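Uncharacterized protein (PDB 6RK0) binds FAD and heme b as a flavocytochrome and probably acts as a low-potential terminal oxidase associated with the iron-only nitrogenase. Local coordinates at residues 33-38 against 167-172; 47-52 against 80-85; 142-147 against 214-219. One frame throughout, in Å; residues are numbered along the deposited sequence.

Contacts 1 and 2 are both buried, each setting a helix against the antiparallel sheet of the FMN-binding fold, and contact 2 is nested along the chain inside the loop that contact 1 closes. Their chemistry is apolar: sulfur and methyl groups meet with no hydrogen bond across either pair. Contact 3, about 30 Å from contact 1 between centres, joins two loops near the periphery and is only partly buried, so charge takes over and an arginine with two carboxylates does the work. FAD is bonded at contact 1 and lies near contact 2, while W145 of contact 3 touches heme; contacts 2 and 3 also meet the second subunit.

Contact 1 (33-38 against 167-172); sequences ETVKAI and AEASCK. With FAD (flavin-adenine dinucleotide), chain G.
The sulfur of C171 projects from strand 169-174 into the side of helix 32-40, where V35 CG2 meets SG at 3.5 Å. That branch lies beside the backbone N of V35 and reaches A169 CB as well, at 3.8 Å, so a single methyl sits against two residues whose side chains leave the same face of the strand. From the next turn I38 sends CD1 against C171 CB at 4.0 Å, and T34 sets its methyl CG2 against C171 SG, while its hydroxyl is bonded to D31. The helix segment crosses the strand at 75°, with the axes 8.7 Å apart; small A169 and C171 suit such a close approach, and the branched V35 and I38 pack against them.

S170 and K172 point the opposite way, to FAD. With chi1 at 55°, S170 OG stands between its backbone N and carbonyl carbon and serves two ends of the adenosine: it accepts a bond from the ribose hydroxyl O2B and donates one to adenine N3A, both 2.8 Å long. K172 lays its methylenes over one face of the adenine, CD lying 3.5 Å from C5A of FAD. A bend at chi3 (72°) then carries NZ to the ribityl hydroxyl O3' of FAD, 2.9 Å away, and the same ammonium bonds a heme oxygen, O2A. A methionine in its place would probably still cover the adenine but leave both the ribityl hydroxyl and the heme oxygen without their shared donor.

V114 and L116 of strand 108-118 continue the apolar layer. FAD lies between subunits, being bonded also to P59, H72 and R78 of the second subunit, and the strand that holds it here belongs to the FMN-binding split barrel of the pyridoxamine 5'-phosphate oxidase family.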
loop_
_atom_site.group_PDB
_atom_site.type_symbol
_atom_site.label_atom_id
_atom_site.label_comp_id
_atom_site.label_asym_id
_atom_site.label_seq_id
_atom_site.Cartn_x
_atom_site.Cartn_y
_atom_site.Cartn_z
ATOM N N GLU A 33 5.360 5.397 -20.458
ATOM C CA GLU A 33 4.292 6.349 -20.169
ATOM C C GLU A 33 3.397 5.851 -19.039
ATOM O O GLU A 33 3.033 6.619 -18.142
ATOM C CB GLU A 33 3.469 6.593 -21.434
ATOM C CG GLU A 33 2.381 7.604 -21.227
ATOM C CD GLU A 33 1.610 7.904 -22.499
ATOM O OE1 GLU A 33 2.097 7.575 -23.617
ATOM O OE2 GLU A 33 0.510 8.476 -22.375
ATOM N N THR A 34 3.036 4.570 -19.064
ATOM C CA THR A 34 2.220 4.001 -17.996
ATOM C C THR A 34 2.997 3.929 -16.682
ATOM O O THR A 34 2.467 4.268 -15.617
ATOM C CB THR A 34 1.676 2.634 -18.400
ATOM O OG1 THR A 34 0.861 2.778 -19.573
ATOM C CG2 THR A 34 0.830 2.035 -17.252
ATOM N N VAL A 35 4.253 3.500 -16.736
ATOM C CA VAL A 35 5.082 3.450 -15.529
ATOM C C VAL A 35 5.075 4.803 -14.847
ATOM O O VAL A 35 4.809 4.931 -13.654
ATOM C CB VAL A 35 6.513 2.994 -15.882
ATOM C CG1 VAL A 35 7.467 3.135 -14.720
ATOM C CG2 VAL A 35 6.511 1.572 -16.450
ATOM N N LYS A 36 5.412 5.851 -15.618
ATOM C CA LYS A 36 5.478 7.206 -15.063
ATOM C C LYS A 36 4.124 7.683 -14.564
ATOM O O LYS A 36 4.039 8.353 -13.530
ATOM C CB LYS A 36 6.042 8.183 -16.103
ATOM C CG LYS A 36 7.493 7.943 -16.387
ATOM C CD LYS A 36 8.014 8.895 -17.474
ATOM C CE LYS A 36 9.492 8.685 -17.734
ATOM N NZ LYS A 36 9.966 9.715 -18.704
ATOM N N ALA A 37 3.046 7.362 -15.285
ATOM C CA ALA A 37 1.733 7.839 -14.867
ATOM C C ALA A 37 1.311 7.233 -13.539
ATOM O O ALA A 37 0.668 7.908 -12.718
ATOM C CB ALA A 37 0.684 7.550 -15.928
ATOM N N ILE A 38 1.658 5.967 -13.283
ATOM C CA ILE A 38 1.326 5.370 -11.994
ATOM C C ILE A 38 2.207 5.962 -10.901
ATOM O O ILE A 38 1.724 6.367 -9.838
ATOM C CB ILE A 38 1.427 3.837 -12.066
ATOM C CG1 ILE A 38 0.443 3.262 -13.099
ATOM C CG2 ILE A 38 1.178 3.228 -10.702
ATOM C CD1 ILE A 38 0.597 1.783 -13.414
ATOM N N ALA A 167 13.695 1.743 -15.097
ATOM C CA ALA A 167 13.733 1.028 -16.366
ATOM C C ALA A 167 13.248 -0.415 -16.254
ATOM O O ALA A 167 12.601 -0.914 -17.179
ATOM C CB ALA A 167 15.150 1.051 -16.905
ATOM N N GLU A 168 13.589 -1.121 -15.177
ATOM C CA GLU A 168 13.239 -2.540 -15.073
ATOM C C GLU A 168 11.905 -2.627 -14.331
ATOM O O GLU A 168 11.845 -2.905 -13.142
ATOM C CB GLU A 168 14.340 -3.348 -14.396
ATOM C CG GLU A 168 14.132 -4.826 -14.637
ATOM C CD GLU A 168 15.098 -5.744 -13.936
ATOM O OE1 GLU A 168 15.994 -5.289 -13.196
ATOM O OE2 GLU A 168 14.930 -6.974 -14.091
ATOM N N ALA A 169 10.847 -2.333 -15.071
ATOM C CA ALA A 169 9.514 -2.124 -14.486
ATOM C C ALA A 169 8.459 -2.962 -15.187
ATOM O O ALA A 169 8.433 -3.074 -16.417
ATOM C CB ALA A 169 9.091 -0.649 -14.659
ATOM N N SER A 170 7.529 -3.475 -14.386
ATOM C CA SER A 170 6.307 -4.085 -14.893
ATOM C C SER A 170 5.120 -3.371 -14.272
ATOM O O SER A 170 5.133 -3.052 -13.070
ATOM C CB SER A 170 6.248 -5.571 -14.575
ATOM O OG SER A 170 6.408 -5.812 -13.194
ATOM N N CYS A 171 4.075 -3.163 -15.074
ATOM C CA CYS A 171 2.813 -2.671 -14.553
ATOM C C CYS A 171 1.693 -3.658 -14.816
ATOM O O CYS A 171 1.728 -4.398 -15.817
ATOM C CB CYS A 171 2.380 -1.348 -15.169
ATOM S SG CYS A 171 3.644 -0.098 -15.293
ATOM N N LYS A 172 0.662 -3.625 -13.969
ATOM C CA LYS A 172 -0.615 -4.231 -14.264
ATOM C C LYS A 172 -1.673 -3.194 -13.970
ATOM O O LYS A 172 -1.581 -2.473 -12.967
ATOM C CB LYS A 172 -0.897 -5.538 -13.463
ATOM C CG LYS A 172 -0.020 -6.705 -13.885
ATOM C CD LYS A 172 -0.185 -7.916 -13.001
ATOM C CE LYS A 172 -1.512 -8.697 -13.142
ATOM N NZ LYS A 172 -1.542 -9.852 -12.191
HETATM P PA FAD G . 3.556 -13.536 -11.959
HETATM O O1A FAD G . 2.847 -13.212 -13.220
HETATM O O2A FAD G . 4.062 -14.931 -11.778
HETATM O O5B FAD G . 4.733 -12.494 -11.725
HETATM C C5B FAD G . 5.756 -12.348 -12.733
HETATM C C4B FAD G . 6.166 -10.902 -12.815
HETATM O O4B FAD G . 5.013 -10.102 -13.152
HETATM C C3B FAD G . 6.663 -10.279 -11.521
HETATM O O3B FAD G . 7.995 -10.645 -11.223
HETATM C C2B FAD G . 6.432 -8.793 -11.778
HETATM O O2B FAD G . 7.509 -8.280 -12.523
HETATM C C1B FAD G . 5.141 -8.805 -12.598
HETATM N N9A FAD G . 3.951 -8.548 -11.786
HETATM C C8A FAD G . 3.192 -9.444 -11.088
HETATM N N7A FAD G . 2.230 -8.883 -10.402
HETATM C C5A FAD G . 2.374 -7.530 -10.649
HETATM C C6A FAD G . 1.654 -6.397 -10.202
HETATM N N6A FAD G . 0.618 -6.446 -9.342
HETATM N N1A FAD G . 2.074 -5.184 -10.631
HETATM C C2A FAD G . 3.118 -5.121 -11.462
HETATM N N3A FAD G . 3.876 -6.105 -11.947
HETATM C C4A FAD G . 3.429 -7.307 -11.504
HETATM N N1 FAD G . -3.762 -11.091 -6.620
HETATM C C2 FAD G . -4.358 -12.165 -6.017
HETATM O O2 FAD G . -4.061 -13.328 -6.322
HETATM N N3 FAD G . -5.290 -11.968 -5.022
HETATM C C4 FAD G . -5.696 -10.755 -4.559
HETATM O O4 FAD G . -6.486 -10.652 -3.621
HETATM C C4X FAD G . -5.100 -9.629 -5.245
HETATM N N5 FAD G . -5.472 -8.387 -4.881
HETATM C C5X FAD G . -4.824 -7.310 -5.490
HETATM C C6 FAD G . -5.144 -6.004 -5.076
HETATM C C7 FAD G . -4.503 -4.898 -5.632
HETATM C C7M FAD G . -4.878 -3.501 -5.186
HETATM C C8 FAD G . -3.510 -5.105 -6.615
HETATM C C8M FAD G . -2.736 -3.962 -7.180
HETATM C C9 FAD G . -3.225 -6.398 -7.047
HETATM C C9A FAD G . -3.846 -7.497 -6.486
HETATM N N10 FAD G . -3.574 -8.819 -6.908
HETATM C C10 FAD G . -4.128 -9.899 -6.244
HETATM C "C1'" FAD G . -2.595 -9.113 -7.968
HETATM C "C2'" FAD G . -1.228 -9.457 -7.405
HETATM O "O2'" FAD G . -0.536 -8.263 -7.081
HETATM C "C3'" FAD G . -0.416 -10.253 -8.423
HETATM O "O3'" FAD G . -0.304 -9.506 -9.626
HETATM C "C4'" FAD G . -1.015 -11.619 -8.730
HETATM O "O4'" FAD G . -1.290 -12.307 -7.510
HETATM C "C5'" FAD G . -0.061 -12.459 -9.539
HETATM O "O5'" FAD G . 1.210 -12.540 -8.859
HETATM P P FAD G . 2.307 -13.591 -9.282
HETATM O O1P FAD G . 1.755 -14.991 -9.310
HETATM O O2P FAD G . 3.533 -13.322 -8.421
HETATM O O3P FAD G . 2.606 -13.094 -10.770
#

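Contact 2 (47-52 against 80-85); sequences VGCMMN and FKALEH
Strand residues C49 and M51 pass alongside A82 and L83 of the 80-85 segment, with the CA atoms of M51 and A82 6.8 Å apart and those of C49 and L83 7.0 Å apart, and no hydrogen bond joins the two segments. A82 carries the contact through its one methyl group, which points at the strand. C49 and M51, two residues apart on the strand, both touch it: C49 SG lies 3.7 Å from A82 CB, and M51 CG meets the same A82 CB at 3.8 Å, with M51 SD slightly farther off. The C49 sulfur is put there by a first torsion of -172°, which turns it opposite the backbone N. Alanine suits this place because its single methyl lets the helix come close to the strand and still touches both side chains; cysteine and methionine suit it as apolar, readily polarised groups that pack closely on a methyl.

M51 also packs on F56 of strand 54-65 and lies close to R78, an FAD-binding residue, while M50 meets M50 of the second subunit. The L83 side chain packs on A162 and L122, and the rings of F80 and W71 meet at about 40°. The 80-85 segment thus lies between strand 44-51, which A82 meets, and strands 159-165 and 121-122, which F80 and L83 touch; strand 44-51 is itself paired antiparallel with strands 54-65 and 88-100.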
loop_
_atom_site.group_PDB
_atom_site.type_symbol
_atom_site.label_atom_id
_atom_site.label_comp_id
_atom_site.label_asym_id
_atom_site.label_seq_id
_atom_site.Cartn_x
_atom_site.Cartn_y
_atom_site.Cartn_z
ATOM N N VAL A 47 8.631 -0.993 -0.174
ATOM C CA VAL A 47 9.955 -1.463 -0.589
ATOM C C VAL A 47 10.240 -2.807 0.048
ATOM O O VAL A 47 10.160 -2.938 1.285
ATOM C CB VAL A 47 11.049 -0.441 -0.223
ATOM C CG1 VAL A 47 12.442 -1.007 -0.523
ATOM C CG2 VAL A 47 10.831 0.854 -0.968
ATOM N N GLY A 48 10.610 -3.788 -0.780
ATOM C CA GLY A 48 10.970 -5.126 -0.300
ATOM C C GLY A 48 12.483 -5.230 -0.212
ATOM O O GLY A 48 13.194 -4.884 -1.148
ATOM N N CYS A 49 12.961 -5.738 0.924
ATOM C CA CYS A 49 14.404 -5.827 1.152
ATOM C C CYS A 49 14.629 -6.920 2.186
ATOM O O CYS A 49 13.993 -6.911 3.242
ATOM C CB CYS A 49 14.933 -4.468 1.622
ATOM S SG CYS A 49 16.752 -4.406 1.709
ATOM N N MET A 50 15.561 -7.837 1.894
ATOM C CA MET A 50 15.906 -8.889 2.845
ATOM C C MET A 50 16.767 -8.321 3.956
ATOM O O MET A 50 17.869 -7.822 3.684
ATOM C CB MET A 50 16.673 -9.993 2.103
ATOM C CG MET A 50 17.351 -11.014 3.000
ATOM S SD MET A 50 16.191 -11.984 3.936
ATOM C CE MET A 50 15.037 -12.224 2.677
ATOM N N MET A 51 16.260 -8.358 5.186
ATOM C CA MET A 51 16.945 -7.841 6.368
ATOM C C MET A 51 16.649 -8.769 7.519
ATOM O O MET A 51 15.497 -9.188 7.699
ATOM C CB MET A 51 16.463 -6.427 6.716
ATOM C CG MET A 51 16.706 -5.431 5.587
ATOM S SD MET A 51 16.213 -3.743 5.967
ATOM C CE MET A 51 14.409 -3.882 5.980
ATOM N N ASN A 52 17.676 -9.136 8.275
ATOM C CA ASN A 52 17.469 -9.989 9.433
ATOM C C ASN A 52 16.723 -11.271 9.073
ATOM O O ASN A 52 15.875 -11.728 9.837
ATOM C CB ASN A 52 16.783 -9.239 10.558
ATOM C CG ASN A 52 16.924 -9.920 11.895
ATOM O OD1 ASN A 52 17.821 -10.733 12.125
ATOM N ND2 ASN A 52 16.045 -9.561 12.811
ATOM N N PHE A 80 18.833 1.427 4.312
ATOM C CA PHE A 80 19.831 2.116 3.509
ATOM C C PHE A 80 21.152 1.382 3.518
ATOM O O PHE A 80 21.861 1.366 2.513
ATOM C CB PHE A 80 19.907 3.571 3.971
ATOM C CG PHE A 80 18.589 4.265 3.782
ATOM C CD1 PHE A 80 18.190 4.653 2.511
ATOM C CD2 PHE A 80 17.691 4.376 4.851
ATOM C CE1 PHE A 80 16.925 5.165 2.313
ATOM C CE2 PHE A 80 16.436 4.858 4.646
ATOM C CZ PHE A 80 16.039 5.262 3.387
ATOM N N LYS A 81 21.479 0.699 4.606
ATOM C CA LYS A 81 22.639 -0.193 4.589
ATOM C C LYS A 81 22.387 -1.438 3.733
ATOM O O LYS A 81 23.228 -1.852 2.928
ATOM C CB LYS A 81 22.997 -0.581 6.018
ATOM C CG LYS A 81 24.187 -1.491 6.056
ATOM C CD LYS A 81 24.615 -1.830 7.476
ATOM C CE LYS A 81 25.815 -2.779 7.454
ATOM N NZ LYS A 81 26.290 -3.121 8.823
ATOM N N ALA A 82 21.224 -2.032 3.860
ATOM C CA ALA A 82 20.962 -3.296 3.192
ATOM C C ALA A 82 20.826 -3.162 1.681
ATOM O O ALA A 82 21.179 -4.085 0.941
ATOM C CB ALA A 82 19.735 -3.951 3.799
ATOM N N LEU A 83 20.351 -2.028 1.186
ATOM C CA LEU A 83 20.069 -1.936 -0.243
ATOM C C LEU A 83 21.342 -1.894 -1.080
ATOM O O LEU A 83 21.281 -2.166 -2.278
ATOM C CB LEU A 83 19.101 -0.794 -0.541
ATOM C CG LEU A 83 19.582 0.609 -0.243
ATOM C CD1 LEU A 83 20.533 1.144 -1.302
ATOM C CD2 LEU A 83 18.362 1.602 -0.143
ATOM N N GLU A 84 22.492 -1.612 -0.482
ATOM C CA GLU A 84 23.677 -1.490 -1.318
ATOM C C GLU A 84 24.138 -2.830 -1.892
ATOM O O GLU A 84 24.881 -2.858 -2.879
ATOM C CB GLU A 84 24.788 -0.771 -0.551
ATOM C CG GLU A 84 24.457 0.700 -0.319
ATOM C CD GLU A 84 25.668 1.514 0.068
ATOM O OE1 GLU A 84 26.147 1.332 1.208
ATOM O OE2 GLU A 84 26.139 2.323 -0.765
ATOM N N HIS A 85 23.714 -3.931 -1.304
ATOM C CA HIS A 85 24.258 -5.237 -1.644
ATOM C C HIS A 85 23.211 -6.251 -2.106
ATOM O O HIS A 85 23.496 -7.451 -2.136
ATOM C CB HIS A 85 25.060 -5.773 -0.463
ATOM C CG HIS A 85 26.126 -4.825 -0.001
ATOM N ND1 HIS A 85 27.197 -4.472 -0.793
ATOM C CD2 HIS A 85 26.265 -4.127 1.151
ATOM C CE1 HIS A 85 27.960 -3.611 -0.142
ATOM N NE2 HIS A 85 27.416 -3.386 1.041
#

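Contact 3 (142-147 against 214-219); sequences PGEWER and PMPEDI
A salt-bridge network of E144, R147 and D218 ties the loop after helix 126-140 to the start of the 3-10 segment 217-219 near the C-terminus. R147 is its centre. Its chain is extended from CG to NE and runs alongside the P216 ring in the opposite direction, with R147 CD resting 3.5 Å from P216 CG. P216 CB covers one face of the guanidinium and the carbonyl oxygen of G143 the opposite face, each off-centre, while three hydrogen bonds from NH1 and NH2 hold the flat group in its rotation.

Across the contact, R147 NH2 bonds D218 OD2 at 2.8 Å, with an N-H to acceptor angle of 146°. The guanidinium and carboxylate planes stand 50° apart, so this is a single, bent bond on the anti side of the oxygen, somewhat out of the carboxylate plane, and not a flat two-pronged pair. R147 NH1 points back into its own loop and has two acceptors. E144 OE1, close to the guanidinium plane, receives a straighter bond (161°) through its anti lone pair, and P142 O takes the other. The bend in E144 at chi2 folds its carboxylate back for this pairing, where OE1 also lies 3.7 Å from I219 CD1.

Arginine suits the centre because it can bond on two nitrogens while its flat face and methylenes pack on proline. D218 OD2 also comes near P142 O, two acceptors whose mutual repulsion the neighbouring guanidinium probably eases, and OD1 of D218 is paired with K221. In the second subunit I100 packs on E144 and I194 on I219. The salt-bridge network thereby joins the C-terminal region to the loop that carries W145 of the heme pocket.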
loop_
_atom_site.group_PDB
_atom_site.type_symbol
_atom_site.label_atom_id
_atom_site.label_comp_id
_atom_site.label_asym_id
_atom_site.label_seq_id
_atom_site.Cartn_x
_atom_site.Cartn_y
_atom_site.Cartn_z
ATOM N N PRO A 142 3.845 22.965 -3.849
ATOM C CA PRO A 142 4.682 23.914 -4.587
ATOM C C PRO A 142 5.143 25.061 -3.691
ATOM O O PRO A 142 4.378 25.592 -2.875
ATOM C CB PRO A 142 3.755 24.414 -5.706
ATOM C CG PRO A 142 2.777 23.292 -5.918
ATOM C CD PRO A 142 2.550 22.734 -4.527
ATOM N N GLY A 143 6.425 25.411 -3.841
ATOM C CA GLY A 143 7.013 26.558 -3.172
ATOM C C GLY A 143 7.219 26.385 -1.676
ATOM O O GLY A 143 7.598 27.343 -0.997
ATOM N N GLU A 144 6.994 25.186 -1.129
ATOM C CA GLU A 144 6.963 25.056 0.309
ATOM C C GLU A 144 8.343 25.146 0.950
ATOM O O GLU A 144 8.471 25.733 2.032
ATOM C CB GLU A 144 6.251 23.782 0.699
ATOM C CG GLU A 144 6.060 23.612 2.179
ATOM C CD GLU A 144 5.026 24.537 2.814
ATOM O OE1 GLU A 144 4.401 25.409 2.142
ATOM O OE2 GLU A 144 4.884 24.365 4.055
ATOM N N TRP A 145 9.370 24.552 0.343
ATOM C CA TRP A 145 10.688 24.465 0.981
ATOM C C TRP A 145 11.191 25.843 1.406
ATOM O O TRP A 145 11.738 26.018 2.507
ATOM C CB TRP A 145 11.656 23.799 0.019
ATOM C CG TRP A 145 13.084 23.676 0.508
ATOM C CD1 TRP A 145 14.073 24.628 0.436
ATOM C CD2 TRP A 145 13.693 22.507 1.105
ATOM N NE1 TRP A 145 15.230 24.119 0.949
ATOM C CE2 TRP A 145 15.021 22.827 1.376
ATOM C CE3 TRP A 145 13.235 21.235 1.450
ATOM C CZ2 TRP A 145 15.907 21.908 1.929
ATOM C CZ3 TRP A 145 14.107 20.310 2.010
ATOM C CH2 TRP A 145 15.436 20.653 2.241
ATOM N N GLU A 146 10.994 26.843 0.530
ATOM C CA GLU A 146 11.403 28.224 0.745
ATOM C C GLU A 146 10.742 28.876 1.944
ATOM O O GLU A 146 11.285 29.872 2.452
ATOM C CB GLU A 146 11.007 29.032 -0.520
ATOM C CG GLU A 146 10.566 30.527 -0.289
ATOM C CD GLU A 146 10.680 31.446 -1.519
ATOM O OE1 GLU A 146 10.670 30.948 -2.664
ATOM O OE2 GLU A 146 10.804 32.683 -1.335
ATOM N N ARG A 147 9.524 28.425 2.290
ATOM C CA ARG A 147 8.756 28.990 3.394
ATOM C C ARG A 147 9.258 28.546 4.762
ATOM O O ARG A 147 8.916 29.159 5.778
ATOM C CB ARG A 147 7.255 28.659 3.277
ATOM C CG ARG A 147 6.588 29.047 1.933
ATOM C CD ARG A 147 5.110 28.722 1.877
ATOM N NE ARG A 147 4.651 29.134 0.567
ATOM C CZ ARG A 147 4.313 28.316 -0.444
ATOM N NH1 ARG A 147 4.274 26.983 -0.318
ATOM N NH2 ARG A 147 3.989 28.854 -1.605
ATOM N N PRO A 214 -0.578 33.172 7.832
ATOM C CA PRO A 214 -1.668 32.504 7.112
ATOM C C PRO A 214 -1.206 31.237 6.407
ATOM O O PRO A 214 -0.023 31.027 6.138
ATOM C CB PRO A 214 -2.077 33.547 6.070
ATOM C CG PRO A 214 -0.812 34.285 5.811
ATOM C CD PRO A 214 -0.132 34.398 7.137
ATOM N N MET A 215 -2.183 30.406 6.084
ATOM C CA MET A 215 -1.897 29.183 5.336
ATOM C C MET A 215 -1.581 29.534 3.890
ATOM O O MET A 215 -2.390 30.201 3.225
ATOM C CB MET A 215 -3.100 28.278 5.356
ATOM C CG MET A 215 -2.814 26.956 4.618
ATOM S SD MET A 215 -4.259 25.910 4.428
ATOM C CE MET A 215 -5.058 26.721 3.038
ATOM N N PRO A 216 -0.454 29.077 3.348
ATOM C CA PRO A 216 -0.217 29.282 1.911
ATOM C C PRO A 216 -1.301 28.600 1.088
ATOM O O PRO A 216 -1.670 27.447 1.336
ATOM C CB PRO A 216 1.133 28.596 1.672
ATOM C CG PRO A 216 1.807 28.597 3.013
ATOM C CD PRO A 216 0.702 28.455 4.033
ATOM N N GLU A 217 -1.780 29.284 0.049
ATOM C CA GLU A 217 -2.780 28.671 -0.820
ATOM C C GLU A 217 -2.241 27.411 -1.483
ATOM O O GLU A 217 -3.009 26.502 -1.804
ATOM C CB GLU A 217 -3.253 29.685 -1.868
ATOM C CG GLU A 217 -4.030 30.854 -1.283
ATOM C CD GLU A 217 -4.533 31.807 -2.351
ATOM O OE1 GLU A 217 -4.317 31.515 -3.550
ATOM O OE2 GLU A 217 -5.141 32.844 -1.994
ATOM N N ASP A 218 -0.928 27.344 -1.689
ATOM C CA ASP A 218 -0.333 26.170 -2.315
ATOM C C ASP A 218 -0.555 24.885 -1.518
ATOM O O ASP A 218 -0.446 23.809 -2.104
ATOM C CB ASP A 218 1.168 26.364 -2.550
ATOM C CG ASP A 218 1.459 27.249 -3.742
ATOM O OD1 ASP A 218 0.643 27.252 -4.703
ATOM O OD2 ASP A 218 2.495 27.961 -3.740
ATOM N N ILE A 219 -0.834 24.966 -0.210
ATOM C CA ILE A 219 -1.154 23.745 0.547
ATOM C C ILE A 219 -2.311 23.006 -0.099
ATOM O O ILE A 219 -2.357 21.766 -0.074
ATOM C CB ILE A 219 -1.481 24.104 2.024
ATOM C CG1 ILE A 219 -0.358 24.831 2.785
ATOM C CG2 ILE A 219 -1.888 22.872 2.809
ATOM C CD1 ILE A 219 0.956 24.268 2.701
#